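Local structure of L-talarate/Galactarate Dehydratase (Salmonella typhimurium, 2PP0) at residues L151-L154 against L155-R159; M331-H334 against L335-A339; D109-Y112 against T113-W117. The protein catalyses the magnesium-dependent dehydration of L-talarate and galactarate to 5-keto-4-deoxy-D-glucarate, and also epimerises L-talarate to galactarate. One frame throughout, in Å; residues are numbered along the deposited sequence.

Contacts 1 and 2 are neighbours, their centres about 10 Å apart, and two polar links probably join them: A152 N approaches H336 ND1 at 3.2 Å, and H158 N approaches A339 O at 2.9 Å. Together they bring the helix end that precedes barrel strand 161-166 against the helix between barrel strands 324-325 and 346-349. Contact 2 is nearest to the chemistry, since the side chain of H334 lies about 6 Å from that of the active-site H328. Within one chain contact 3 sits apart in the N-terminal capping domain, centred about 25 and 24 Å from contacts 1 and 2, but across the dimer D109 and K110 pack on H158 and A157 of the second subunit.

Contact 1: L151-L154 against L155-R159; sequences LAKL and LGAHR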
ATOM      1  N   LEU B 151      11.188   2.117  10.052  1.00 25.80           N
ATOM      2  CA  LEU B 151      10.345   1.622   8.963  1.00 24.09           C
ATOM      3  C   LEU B 151       8.849   1.700   9.256  1.00 24.14           C
ATOM      4  O   LEU B 151       8.062   2.091   8.394  1.00 25.13           O
ATOM      5  CB  LEU B 151      10.720   0.175   8.614  1.00 24.16           C
ATOM      6  CG  LEU B 151       9.810  -0.501   7.580  1.00 22.39           C
ATOM      7  CD1 LEU B 151       9.869   0.240   6.262  1.00 20.95           C
ATOM      8  CD2 LEU B 151      10.269  -1.948   7.381  1.00 23.77           C
ATOM      9  N   ALA B 152       8.458   1.314  10.464  1.00 22.81           N
ATOM     10  CA  ALA B 152       7.055   1.332  10.860  1.00 25.36           C
ATOM     11  C   ALA B 152       6.418   2.707  10.647  1.00 25.62           C
ATOM     12  O   ALA B 152       5.245   2.808  10.291  1.00 25.36           O
ATOM     13  CB  ALA B 152       6.925   0.912  12.325  1.00 24.72           C
ATOM     14  N   LYS B 153       7.200   3.761  10.861  1.00 26.01           N
ATOM     15  CA  LYS B 153       6.706   5.124  10.700  1.00 25.62           C
ATOM     16  C   LYS B 153       6.606   5.510   9.237  1.00 25.82           C
ATOM     17  O   LYS B 153       5.708   6.255   8.851  1.00 28.43           O
ATOM     18  CB  LYS B 153       7.608   6.101  11.460  1.00 24.71           C
ATOM     19  CG  LYS B 153       7.489   5.934  12.967  1.00 25.24           C
ATOM     20  CD  LYS B 153       6.089   6.310  13.443  1.00 26.02           C
ATOM     21  CE  LYS B 153       5.946   6.110  14.940  1.00 23.69           C
ATOM     22  NZ  LYS B 153       4.635   6.624  15.435  1.00 28.45           N
ATOM     23  N   LEU B 154       7.527   5.009   8.418  1.00 25.23           N
ATOM     24  CA  LEU B 154       7.475   5.286   6.982  1.00 26.33           C
ATOM     25  C   LEU B 154       6.182   4.658   6.444  1.00 27.81           C
ATOM     26  O   LEU B 154       5.473   5.251   5.619  1.00 26.73           O
ATOM     27  CB  LEU B 154       8.669   4.647   6.265  1.00 25.81           C
ATOM     28  CG  LEU B 154       8.580   4.676   4.735  1.00 26.50           C
ATOM     29  CD1 LEU B 154       8.827   6.082   4.253  1.00 25.53           C
ATOM     30  CD2 LEU B 154       9.597   3.723   4.118  1.00 26.60           C
ATOM     31  N   LEU B 155       5.895   3.445   6.913  1.00 27.98           N
ATOM     32  CA  LEU B 155       4.696   2.710   6.507  1.00 28.39           C
ATOM     33  C   LEU B 155       3.459   3.335   7.138  1.00 29.28           C
ATOM     34  O   LEU B 155       2.370   3.328   6.549  1.00 27.77           O
ATOM     35  CB  LEU B 155       4.784   1.258   6.973  1.00 29.59           C
ATOM     36  CG  LEU B 155       5.910   0.391   6.416  1.00 28.60           C
ATOM     37  CD1 LEU B 155       5.879  -0.959   7.107  1.00 30.65           C
ATOM     38  CD2 LEU B 155       5.746   0.243   4.915  1.00 28.31           C
ATOM     39  N   GLY B 156       3.638   3.871   8.343  1.00 28.57           N
ATOM     40  CA  GLY B 156       2.531   4.472   9.067  1.00 27.79           C
ATOM     41  C   GLY B 156       2.131   3.444  10.104  1.00 28.65           C
ATOM     42  O   GLY B 156       1.709   2.341   9.756  1.00 30.00           O
ATOM     43  N   ALA B 157       2.276   3.789  11.375  1.00 27.99           N
ATOM     44  CA  ALA B 157       1.962   2.866  12.449  1.00 29.25           C
ATOM     45  C   ALA B 157       0.612   3.088  13.115  1.00 30.40           C
ATOM     46  O   ALA B 157       0.062   4.191  13.104  1.00 29.88           O
ATOM     47  CB  ALA B 157       3.065   2.917  13.500  1.00 29.61           C
ATOM     48  N   HIS B 158       0.096   2.009  13.696  1.00 30.55           N
ATOM     49  CA  HIS B 158      -1.173   2.009  14.414  1.00 30.43           C
ATOM     50  C   HIS B 158      -0.843   1.771  15.881  1.00 30.33           C
ATOM     51  O   HIS B 158      -1.700   1.890  16.751  1.00 32.30           O
ATOM     52  CB  HIS B 158      -2.080   0.892  13.880  1.00 29.80           C
ATOM     53  CG  HIS B 158      -2.825   1.262  12.633  1.00 27.59           C
ATOM     54  ND1 HIS B 158      -3.944   2.069  12.648  1.00 30.07           N
ATOM     55  CD2 HIS B 158      -2.604   0.952  11.335  1.00 28.50           C
ATOM     56  CE1 HIS B 158      -4.378   2.239  11.411  1.00 29.49           C
ATOM     57  NE2 HIS B 158      -3.582   1.571  10.595  1.00 29.26           N
ATOM     58  N   ARG B 159       0.415   1.433  16.151  1.00 29.51           N
ATOM     59  CA  ARG B 159       0.871   1.189  17.519  1.00 30.95           C
ATOM     60  C   ARG B 159       2.383   1.388  17.630  1.00 32.65           C
ATOM     61  O   ARG B 159       3.102   1.275  16.634  1.00 33.40           O
ATOM     62  CB  ARG B 159       0.481  -0.226  17.967  1.00 31.21           C
ATOM     63  CG  ARG B 159       0.993  -1.359  17.070  1.00 28.43           C
ATOM     64  CD  ARG B 159       0.278  -2.672  17.396  1.00 28.62           C
ATOM     65  NE  ARG B 159      -1.153  -2.609  17.085  1.00 28.26           N
ATOM     66  CZ  ARG B 159      -1.662  -2.614  15.854  1.00 30.14           C
ATOM     67  NH1 ARG B 159      -0.862  -2.688  14.794  1.00 26.68           N
ATOM     68  NH2 ARG B 159      -2.975  -2.527  15.679  1.00 30.57           N
TER
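L151 and L155 span the last turn of helix 151-155, which ends at a glycine with positive phi before the chain enters the first strand of the TIM-like barrel, 161-166. The backbone comes first. L155 N donates to L151 O at 3.0 Å in a straight bond (164°), a regular helical link. One residue on, G156 N reaches A152 O at 2.7 Å, but the N-H...O angle is only 130° and the bond is weak: the helix is coming apart here. G156 leaves the helix in a conformation most readily taken up by glycine.

The apolar part is small. L155 CG stands beside its own backbone N (chi1 -63°), which swings the isobutyl group back along the helix; its CG then meets L151 CD1 at 4.0 Å, the two side chains crossing at a slant. L155 also packs on W140 and L337, and L154 on W140, K143 and A144, tying the helix end to helices 127-146 and 331-339.

Charge lies at the dimer interface. K153 NZ forms salt bridges with D104 and D107 of the second subunit, A157 N donates to that same D107, and the late carbonyls K153 O and L154 O both accept from K143 NZ of the second subunit, a positive charge that would suit the negative end of the helix dipole. Past the glycine the chain turns so that A157 CB points back at the helix, coming to 3.9 Å from A152 O.

Contact 2: M331-H334 against L335-A339; sequences MEVH and LHLSA
S338 returns to H334 O through both its backbone N and its hydroxyl, within helix 331-339. S338 N donates to H334 O at 2.8 Å and 163°, the normal helical bond, and the serine hydroxyl also comes to the same oxygen. With chi1 at 56°, OG is folded back between its own backbone N and carbonyl carbon, which places it 2.7 Å from H334 O. L335 O lies 3.1 Å from that S338 OG as well, so one proton has two carbonyls to choose from and the model does not settle which receives it.

One turn earlier L335 N bonds to M331 O at 2.9 Å, bent to 144°. The next amide departs from the pattern: H336 N reaches V333 O, three residues back, in a weak bond of 3.3 Å. E332 O instead meets the edge of the H336 ring, lying in its plane 3.5 Å from H336 CD2.

Packing follows along one side. V333 and L337 lie side by side and point the same way, with V333 CG1 4.1 Å from L337 CD1. L337 CD1 also reaches the edge of the H334 ring, near its plane; the H334 side chain is about 4 Å from that of D301, the aspartate thought to raise the basicity of the active-site histidine. Beyond them I308, F311 and L312 of helix 308-320 pack on L337, and L347 of barrel strand 346-349 packs on M331, H334 and L335.

The chemistry implies that S338 can satisfy its buried hydroxyl within its own helix. H336 instead ties its helix to other parts of the chain: NE2 bonds to L376 O while ND1 accepts from A152 N, consistent with a neutral ring carrying its proton on NE2.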
ATOM      1  N   MET B 331      11.404 -11.234  13.661  1.00 34.82           N
ATOM      2  CA  MET B 331      10.802 -10.111  14.376  1.00 35.00           C
ATOM      3  C   MET B 331      11.500  -8.790  14.056  1.00 34.97           C
ATOM      4  O   MET B 331      10.897  -7.718  14.164  1.00 33.60           O
ATOM      5  CB  MET B 331      10.798 -10.366  15.898  1.00 33.66           C
ATOM      6  CG  MET B 331      12.151 -10.695  16.521  1.00 32.96           C
ATOM      7  SD  MET B 331      12.050 -11.035  18.307  1.00 27.30           S
ATOM      8  CE  MET B 331      13.761 -10.752  18.766  1.00 33.15           C
ATOM      9  N   GLU B 332      12.759  -8.874  13.636  1.00 34.86           N
ATOM     10  CA  GLU B 332      13.536  -7.686  13.294  1.00 35.59           C
ATOM     11  C   GLU B 332      12.876  -6.938  12.138  1.00 35.45           C
ATOM     12  O   GLU B 332      13.024  -5.721  12.000  1.00 34.38           O
ATOM     13  CB  GLU B 332      14.970  -8.076  12.916  1.00 37.42           C
ATOM     14  CG  GLU B 332      15.814  -8.660  14.067  1.00 38.60           C
ATOM     15  CD  GLU B 332      15.363 -10.043  14.530  1.00 41.44           C
ATOM     16  OE1 GLU B 332      14.636 -10.735  13.780  1.00 40.45           O
ATOM     17  OE2 GLU B 332      15.752 -10.452  15.646  1.00 43.55           O
ATOM     18  N   VAL B 333      12.145  -7.676  11.308  1.00 33.20           N
ATOM     19  CA  VAL B 333      11.441  -7.079  10.181  1.00 31.64           C
ATOM     20  C   VAL B 333       9.942  -6.998  10.463  1.00 30.73           C
ATOM     21  O   VAL B 333       9.307  -5.971  10.213  1.00 31.10           O
ATOM     22  CB  VAL B 333      11.642  -7.900   8.888  1.00 31.93           C
ATOM     23  CG1 VAL B 333      10.808  -7.307   7.769  1.00 29.50           C
ATOM     24  CG2 VAL B 333      13.124  -7.922   8.503  1.00 29.74           C
ATOM     25  N   HIS B 334       9.378  -8.077  10.991  1.00 28.27           N
ATOM     26  CA  HIS B 334       7.947  -8.111  11.260  1.00 28.41           C
ATOM     27  C   HIS B 334       7.441  -7.163  12.347  1.00 27.54           C
ATOM     28  O   HIS B 334       6.241  -6.899  12.419  1.00 25.70           O
ATOM     29  CB  HIS B 334       7.502  -9.544  11.563  1.00 28.75           C
ATOM     30  CG  HIS B 334       7.767 -10.504  10.443  1.00 29.75           C
ATOM     31  ND1 HIS B 334       7.461 -10.217   9.131  1.00 32.61           N
ATOM     32  CD2 HIS B 334       8.299 -11.749  10.440  1.00 29.82           C
ATOM     33  CE1 HIS B 334       7.795 -11.242   8.367  1.00 29.34           C
ATOM     34  NE2 HIS B 334       8.305 -12.184   9.137  1.00 32.12           N
ATOM     35  N   LEU B 335       8.330  -6.654  13.196  1.00 27.70           N
ATOM     36  CA  LEU B 335       7.892  -5.719  14.234  1.00 28.26           C
ATOM     37  C   LEU B 335       7.320  -4.485  13.547  1.00 28.44           C
ATOM     38  O   LEU B 335       6.267  -3.979  13.930  1.00 30.03           O
ATOM     39  CB  LEU B 335       9.054  -5.298  15.138  1.00 29.07           C
ATOM     40  CG  LEU B 335       8.752  -4.166  16.139  1.00 31.41           C
ATOM     41  CD1 LEU B 335       7.725  -4.617  17.155  1.00 30.15           C
ATOM     42  CD2 LEU B 335      10.029  -3.751  16.850  1.00 32.75           C
ATOM     43  N   HIS B 336       8.016  -4.019  12.516  1.00 28.57           N
ATOM     44  CA  HIS B 336       7.606  -2.839  11.761  1.00 29.15           C
ATOM     45  C   HIS B 336       6.334  -3.079  10.962  1.00 29.28           C
ATOM     46  O   HIS B 336       5.459  -2.216  10.907  1.00 26.73           O
ATOM     47  CB  HIS B 336       8.725  -2.419  10.804  1.00 29.71           C
ATOM     48  CG  HIS B 336       9.996  -2.038  11.495  1.00 32.41           C
ATOM     49  ND1 HIS B 336      10.174  -0.814  12.101  1.00 31.57           N
ATOM     50  CD2 HIS B 336      11.135  -2.738  11.715  1.00 32.01           C
ATOM     51  CE1 HIS B 336      11.366  -0.776  12.668  1.00 33.70           C
ATOM     52  NE2 HIS B 336      11.970  -1.931  12.448  1.00 33.37           N
ATOM     53  N   LEU B 337       6.243  -4.249  10.335  1.00 26.96           N
ATOM     54  CA  LEU B 337       5.083  -4.592   9.526  1.00 26.29           C
ATOM     55  C   LEU B 337       3.835  -4.792  10.382  1.00 25.90           C
ATOM     56  O   LEU B 337       2.750  -4.339  10.021  1.00 25.18           O
ATOM     57  CB  LEU B 337       5.373  -5.859   8.699  1.00 27.21           C
ATOM     58  CG  LEU B 337       6.577  -5.741   7.751  1.00 27.81           C
ATOM     59  CD1 LEU B 337       6.823  -7.067   7.024  1.00 29.74           C
ATOM     60  CD2 LEU B 337       6.312  -4.626   6.749  1.00 30.51           C
ATOM     61  N   SER B 338       3.981  -5.470  11.516  1.00 25.41           N
ATOM     62  CA  SER B 338       2.835  -5.698  12.383  1.00 27.52           C
ATOM     63  C   SER B 338       2.372  -4.381  13.020  1.00 28.24           C
ATOM     64  O   SER B 338       1.182  -4.188  13.262  1.00 28.81           O
ATOM     65  CB  SER B 338       3.183  -6.731  13.460  1.00 29.02           C
ATOM     66  OG  SER B 338       4.323  -6.328  14.189  1.00 33.92           O
ATOM     67  N   ALA B 339       3.314  -3.478  13.290  1.00 27.70           N
ATOM     68  CA  ALA B 339       2.973  -2.179  13.872  1.00 28.04           C
ATOM     69  C   ALA B 339       2.035  -1.423  12.933  1.00 28.71           C
ATOM     70  O   ALA B 339       1.165  -0.661  13.375  1.00 29.28           O
ATOM     71  CB  ALA B 339       4.246  -1.356  14.104  1.00 28.23           C
TER

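Contact 3: D109-Y112 against T113-W117; sequences DKIY and TKLLW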
ATOM      1  N   ASP B 109       8.797  -1.317  -6.555  1.00 26.93           N
ATOM      2  CA  ASP B 109       8.023  -2.282  -7.340  1.00 29.82           C
ATOM      3  C   ASP B 109       8.578  -2.359  -8.747  1.00 29.46           C
ATOM      4  O   ASP B 109       8.562  -3.415  -9.372  1.00 27.55           O
ATOM      5  CB  ASP B 109       6.549  -1.884  -7.453  1.00 33.91           C
ATOM      6  CG  ASP B 109       5.778  -2.125  -6.183  1.00 39.82           C
ATOM      7  OD1 ASP B 109       6.079  -3.110  -5.475  1.00 40.35           O
ATOM      8  OD2 ASP B 109       4.851  -1.335  -5.905  1.00 44.75           O
ATOM      9  N   LYS B 110       9.050  -1.223  -9.251  1.00 28.31           N
ATOM     10  CA  LYS B 110       9.606  -1.168 -10.594  1.00 28.50           C
ATOM     11  C   LYS B 110      10.844  -2.059 -10.665  1.00 28.30           C
ATOM     12  O   LYS B 110      11.035  -2.797 -11.636  1.00 30.16           O
ATOM     13  CB  LYS B 110       9.959   0.275 -10.955  1.00 28.65           C
ATOM     14  CG  LYS B 110      10.321   0.487 -12.414  1.00 30.22           C
ATOM     15  CD  LYS B 110      10.691   1.944 -12.665  1.00 32.25           C
ATOM     16  CE  LYS B 110      11.021   2.192 -14.123  1.00 34.27           C
ATOM     17  NZ  LYS B 110      11.231   3.642 -14.395  1.00 35.68           N
ATOM     18  N   ILE B 111      11.671  -2.003  -9.624  1.00 27.19           N
ATOM     19  CA  ILE B 111      12.883  -2.817  -9.554  1.00 27.20           C
ATOM     20  C   ILE B 111      12.512  -4.290  -9.366  1.00 27.94           C
ATOM     21  O   ILE B 111      13.108  -5.178  -9.975  1.00 26.47           O
ATOM     22  CB  ILE B 111      13.783  -2.368  -8.379  1.00 28.57           C
ATOM     23  CG1 ILE B 111      14.381  -0.992  -8.681  1.00 31.00           C
ATOM     24  CG2 ILE B 111      14.896  -3.369  -8.152  1.00 27.73           C
ATOM     25  CD1 ILE B 111      15.115  -0.373  -7.499  1.00 30.25           C
ATOM     26  N   TYR B 112      11.532  -4.540  -8.505  1.00 27.95           N
ATOM     27  CA  TYR B 112      11.068  -5.898  -8.246  1.00 29.00           C
ATOM     28  C   TYR B 112      10.691  -6.539  -9.585  1.00 28.22           C
ATOM     29  O   TYR B 112      11.133  -7.639  -9.905  1.00 29.36           O
ATOM     30  CB  TYR B 112       9.842  -5.865  -7.330  1.00 26.87           C
ATOM     31  CG  TYR B 112       9.676  -7.100  -6.488  1.00 26.90           C
ATOM     32  CD1 TYR B 112       9.859  -7.049  -5.108  1.00 25.71           C
ATOM     33  CD2 TYR B 112       9.348  -8.327  -7.069  1.00 26.31           C
ATOM     34  CE1 TYR B 112       9.720  -8.185  -4.325  1.00 26.61           C
ATOM     35  CE2 TYR B 112       9.212  -9.470  -6.295  1.00 27.03           C
ATOM     36  CZ  TYR B 112       9.398  -9.396  -4.927  1.00 27.75           C
ATOM     37  OH  TYR B 112       9.281 -10.529  -4.159  1.00 27.41           O
ATOM     38  N   THR B 113       9.873  -5.837 -10.363  1.00 29.64           N
ATOM     39  CA  THR B 113       9.436  -6.323 -11.670  1.00 28.25           C
ATOM     40  C   THR B 113      10.615  -6.606 -12.605  1.00 29.62           C
ATOM     41  O   THR B 113      10.607  -7.595 -13.344  1.00 26.88           O
ATOM     42  CB  THR B 113       8.472  -5.311 -12.322  1.00 29.79           C
ATOM     43  OG1 THR B 113       7.267  -5.253 -11.548  1.00 29.73           O
ATOM     44  CG2 THR B 113       8.129  -5.720 -13.749  1.00 28.47           C
ATOM     45  N   LYS B 114      11.630  -5.746 -12.575  1.00 27.16           N
ATOM     46  CA  LYS B 114      12.808  -5.944 -13.417  1.00 28.01           C
ATOM     47  C   LYS B 114      13.546  -7.204 -12.989  1.00 26.96           C
ATOM     48  O   LYS B 114      14.073  -7.935 -13.825  1.00 28.99           O
ATOM     49  CB  LYS B 114      13.764  -4.751 -13.312  1.00 30.30           C
ATOM     50  CG  LYS B 114      15.063  -4.945 -14.081  1.00 33.37           C
ATOM     51  CD  LYS B 114      15.992  -3.747 -13.935  1.00 36.45           C
ATOM     52  CE  LYS B 114      17.249  -3.908 -14.789  1.00 37.57           C
ATOM     53  NZ  LYS B 114      18.183  -2.758 -14.593  1.00 38.11           N
ATOM     54  N   LEU B 115      13.589  -7.452 -11.683  1.00 25.68           N
ATOM     55  CA  LEU B 115      14.262  -8.628 -11.153  1.00 26.09           C
ATOM     56  C   LEU B 115      13.492  -9.900 -11.511  1.00 28.25           C
ATOM     57  O   LEU B 115      14.091 -10.954 -11.720  1.00 28.50           O
ATOM     58  CB  LEU B 115      14.411  -8.519  -9.635  1.00 26.31           C
ATOM     59  CG  LEU B 115      15.320  -7.385  -9.148  1.00 26.21           C
ATOM     60  CD1 LEU B 115      15.365  -7.381  -7.630  1.00 23.91           C
ATOM     61  CD2 LEU B 115      16.721  -7.572  -9.731  1.00 27.40           C
ATOM     62  N   LEU B 116      12.168  -9.796 -11.570  1.00 28.31           N
ATOM     63  CA  LEU B 116      11.333 -10.938 -11.935  1.00 29.85           C
ATOM     64  C   LEU B 116      11.558 -11.270 -13.407  1.00 30.72           C
ATOM     65  O   LEU B 116      11.661 -12.445 -13.771  1.00 29.95           O
ATOM     66  CB  LEU B 116       9.848 -10.630 -11.691  1.00 28.47           C
ATOM     67  CG  LEU B 116       9.401 -10.641 -10.225  1.00 28.76           C
ATOM     68  CD1 LEU B 116       7.944 -10.200 -10.113  1.00 28.08           C
ATOM     69  CD2 LEU B 116       9.573 -12.036  -9.651  1.00 28.61           C
ATOM     70  N   TRP B 117      11.635 -10.244 -14.252  1.00 30.13           N
ATOM     71  CA  TRP B 117      11.867 -10.473 -15.675  1.00 31.32           C
ATOM     72  C   TRP B 117      13.256 -11.030 -15.915  1.00 31.76           C
ATOM     73  O   TRP B 117      13.455 -11.825 -16.830  1.00 32.65           O
ATOM     74  CB  TRP B 117      11.700  -9.187 -16.490  1.00 32.29           C
ATOM     75  CG  TRP B 117      10.276  -8.851 -16.791  1.00 35.41           C
ATOM     76  CD1 TRP B 117       9.572  -7.773 -16.337  1.00 37.18           C
ATOM     77  CD2 TRP B 117       9.364  -9.617 -17.591  1.00 37.60           C
ATOM     78  NE1 TRP B 117       8.277  -7.820 -16.800  1.00 37.96           N
ATOM     79  CE2 TRP B 117       8.122  -8.943 -17.571  1.00 39.17           C
ATOM     80  CE3 TRP B 117       9.476 -10.811 -18.319  1.00 37.60           C
ATOM     81  CZ2 TRP B 117       6.994  -9.423 -18.254  1.00 39.55           C
ATOM     82  CZ3 TRP B 117       8.356 -11.289 -18.999  1.00 39.04           C
ATOM     83  CH2 TRP B 117       7.131 -10.595 -18.959  1.00 39.40           C
TER
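Y112 and L116 meet one turn apart on helix 108-118, the leucine coming to the rim of the phenol ring rather than over it. L116 CD1 lies in the ring plane, 3.8 Å from Y112 CD2, and the two side chains slant across each other. With CG roughly anti to the backbone N (chi1 -152°), the ring extends outward and Y112 OH hydrogen-bonds to G306 O, while V129, I132 and D136 of helix 127-146 touch the tyrosine.

I111 and L115 are arranged differently: they run side by side in the same direction, with I111 CG2 4.1 Å from L115 CD1. L139 also packs on I111.

T113 OG1 sits beside its own backbone N, anti to the carbonyl carbon, from where it donates to D109 O at 3.1 Å. T113 N donates to D109 O at 2.9 Å, the two donors arriving from opposite faces of the carbonyl plane. K114 runs out extended, its NZ bonding to N99 O and forming a salt bridge with E103.

This i to i+4 pattern, with I111 and Y112 packed on helix 127-146 and the polar K110, T113 and K114 pointing other ways, is that of an amphipathic helix in the helical part of the enolase-superfamily capping domain.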